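Local atomic coordinates of tube-forming protein in Mycobacterial Envelpe, TiME (Mycolicibacterium smegmatis, PDB entry 7CU9), a protein that probably forms a tube across the mycobacterial outer envelope that serves as a putative secretion channel. Residues K83-F89 and N160-K166. Sequence-based numbering, arbitrary orientation.
Sequences KQAVGVF and NVLLQAK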
# COMPACT_ATOMS: atom_id res chain seq x y z
N LYS B 83 12.37 -3.35 -4.99
CA LYS B 83 13.76 -3.50 -5.48
C LYS B 83 14.34 -2.10 -5.70
O LYS B 83 13.61 -1.17 -6.07
CB LYS B 83 13.78 -4.36 -6.74
CG LYS B 83 15.16 -4.85 -7.17
CD LYS B 83 15.06 -5.87 -8.26
CE LYS B 83 16.39 -6.38 -8.74
NZ LYS B 83 16.22 -7.54 -9.66
N GLN B 84 15.64 -1.99 -5.45
CA GLN B 84 16.42 -0.74 -5.62
C GLN B 84 17.73 -1.07 -6.33
O GLN B 84 18.30 -2.14 -6.05
CB GLN B 84 16.75 -0.14 -4.26
CG GLN B 84 15.53 0.29 -3.47
CD GLN B 84 15.96 0.63 -2.07
OE1 GLN B 84 16.57 1.67 -1.81
NE2 GLN B 84 15.68 -0.28 -1.14
N ALA B 85 18.19 -0.18 -7.19
CA ALA B 85 19.52 -0.27 -7.83
C ALA B 85 20.09 1.13 -7.94
O ALA B 85 19.36 2.04 -8.36
CB ALA B 85 19.43 -0.94 -9.17
N VAL B 86 21.35 1.31 -7.54
CA VAL B 86 22.04 2.62 -7.59
C VAL B 86 23.39 2.40 -8.24
O VAL B 86 24.17 1.58 -7.73
CB VAL B 86 22.18 3.27 -6.21
CG1 VAL B 86 22.87 4.62 -6.30
CG2 VAL B 86 20.83 3.41 -5.51
N GLY B 87 23.66 3.12 -9.32
CA GLY B 87 24.96 3.13 -10.01
C GLY B 87 25.56 4.51 -9.98
O GLY B 87 24.89 5.47 -10.38
N VAL B 88 26.81 4.62 -9.54
CA VAL B 88 27.59 5.89 -9.60
C VAL B 88 28.59 5.74 -10.74
O VAL B 88 29.36 4.76 -10.74
CB VAL B 88 28.29 6.22 -8.28
CG1 VAL B 88 29.10 7.50 -8.39
CG2 VAL B 88 27.31 6.29 -7.13
N PHE B 89 28.56 6.68 -11.68
CA PHE B 89 29.46 6.69 -12.85
C PHE B 89 30.54 7.75 -12.66
O PHE B 89 30.35 8.71 -11.90
CB PHE B 89 28.64 6.93 -14.12
CG PHE B 89 27.69 5.79 -14.40
CD1 PHE B 89 26.46 5.73 -13.77
CD2 PHE B 89 28.04 4.77 -15.27
CE1 PHE B 89 25.59 4.68 -14.03
CE2 PHE B 89 27.17 3.72 -15.52
CZ PHE B 89 25.95 3.68 -14.90
N ASN B 160 25.84 12.23 -11.91
CA ASN B 160 26.58 11.03 -12.37
C ASN B 160 25.97 9.75 -11.80
O ASN B 160 26.64 8.71 -11.83
CB ASN B 160 28.05 11.13 -11.97
CG ASN B 160 28.24 11.18 -10.47
OD1 ASN B 160 27.39 11.71 -9.74
ND2 ASN B 160 29.35 10.64 -9.99
N VAL B 161 24.72 9.80 -11.33
CA VAL B 161 24.06 8.62 -10.71
C VAL B 161 22.86 8.21 -11.57
O VAL B 161 22.09 9.09 -11.99
CB VAL B 161 23.64 8.92 -9.26
CG1 VAL B 161 22.84 7.77 -8.66
CG2 VAL B 161 24.86 9.25 -8.40
N LEU B 162 22.72 6.91 -11.80
CA LEU B 162 21.45 6.32 -12.28
C LEU B 162 20.86 5.51 -11.14
O LEU B 162 21.54 4.59 -10.62
CB LEU B 162 21.68 5.45 -13.52
CG LEU B 162 20.41 4.93 -14.18
CD1 LEU B 162 19.59 6.07 -14.76
CD2 LEU B 162 20.71 3.89 -15.24
N LEU B 163 19.65 5.85 -10.72
CA LEU B 163 18.96 5.04 -9.70
C LEU B 163 17.66 4.50 -10.28
O LEU B 163 17.05 5.12 -11.17
CB LEU B 163 18.77 5.85 -8.42
CG LEU B 163 17.78 7.00 -8.47
CD1 LEU B 163 16.37 6.52 -8.14
CD2 LEU B 163 18.17 8.11 -7.50
N GLN B 164 17.28 3.32 -9.80
CA GLN B 164 16.02 2.67 -10.20
C GLN B 164 15.36 2.14 -8.93
O GLN B 164 16.07 1.69 -8.02
CB GLN B 164 16.28 1.55 -11.20
CG GLN B 164 16.87 2.03 -12.51
CD GLN B 164 16.93 0.88 -13.49
OE1 GLN B 164 17.66 -0.09 -13.28
NE2 GLN B 164 16.13 0.96 -14.54
N ALA B 165 14.04 2.21 -8.89
CA ALA B 165 13.24 1.61 -7.82
C ALA B 165 11.99 0.99 -8.43
O ALA B 165 11.50 1.48 -9.46
CB ALA B 165 12.91 2.62 -6.76
N LYS B 166 11.52 -0.08 -7.80
CA LYS B 166 10.36 -0.87 -8.25
C LYS B 166 9.58 -1.26 -7.00
O LYS B 166 10.19 -1.79 -6.06
CB LYS B 166 10.86 -2.09 -9.03
CG LYS B 166 9.80 -3.09 -9.46
CD LYS B 166 10.39 -4.32 -10.11
CE LYS B 166 10.93 -5.31 -9.10
NZ LYS B 166 11.47 -6.52 -9.75
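Lys83 pairs with Lys166, Ala85 with Gln164 and Gly87 with Leu162 as hydrogen-bonded antiparallel pairs; the strand segments 83-89 and 161-166 lie 177° apart in their N-to-C directions. Beyond the Val88-Val161 pair, Asn160 O accepts a hydrogen bond from Phe89 N, 2.8 Å, while Asn160 ND2 returns one to Phe89 O at 2.9 Å; with CG set between its backbone N and carbonyl carbon (chi1 62°), the amide reaches across to that carbonyl, and OD1 meets Ser3 N. The Phe89 ring turns its edge to Asn160 O and lays CE1 alongside Leu162 CB, 4.0 Å away, over Gly87, which has no side chain to bar it. On the same face Lys166, bent at chi3 (80°), brings CE to 3.8 Å from CB of the extended Lys83, and both ammonium groups salt-bridge Asp51, which probably offsets their like charges. On the other face, which also carries Gln84, Val161 splits its methyls, CG1 meeting Val86 CG1 at 3.9 Å and CG2 meeting Val88 CG2. The contact joins sequence-distant strands inside the antiparallel sheet of the PknH-like extracellular domain, between strands 63-72 and 150-158; helix 174-185 covers Gln84, Val86 and Ala165, and helix 55-58 packs on Phe89, Leu162 and Gln164.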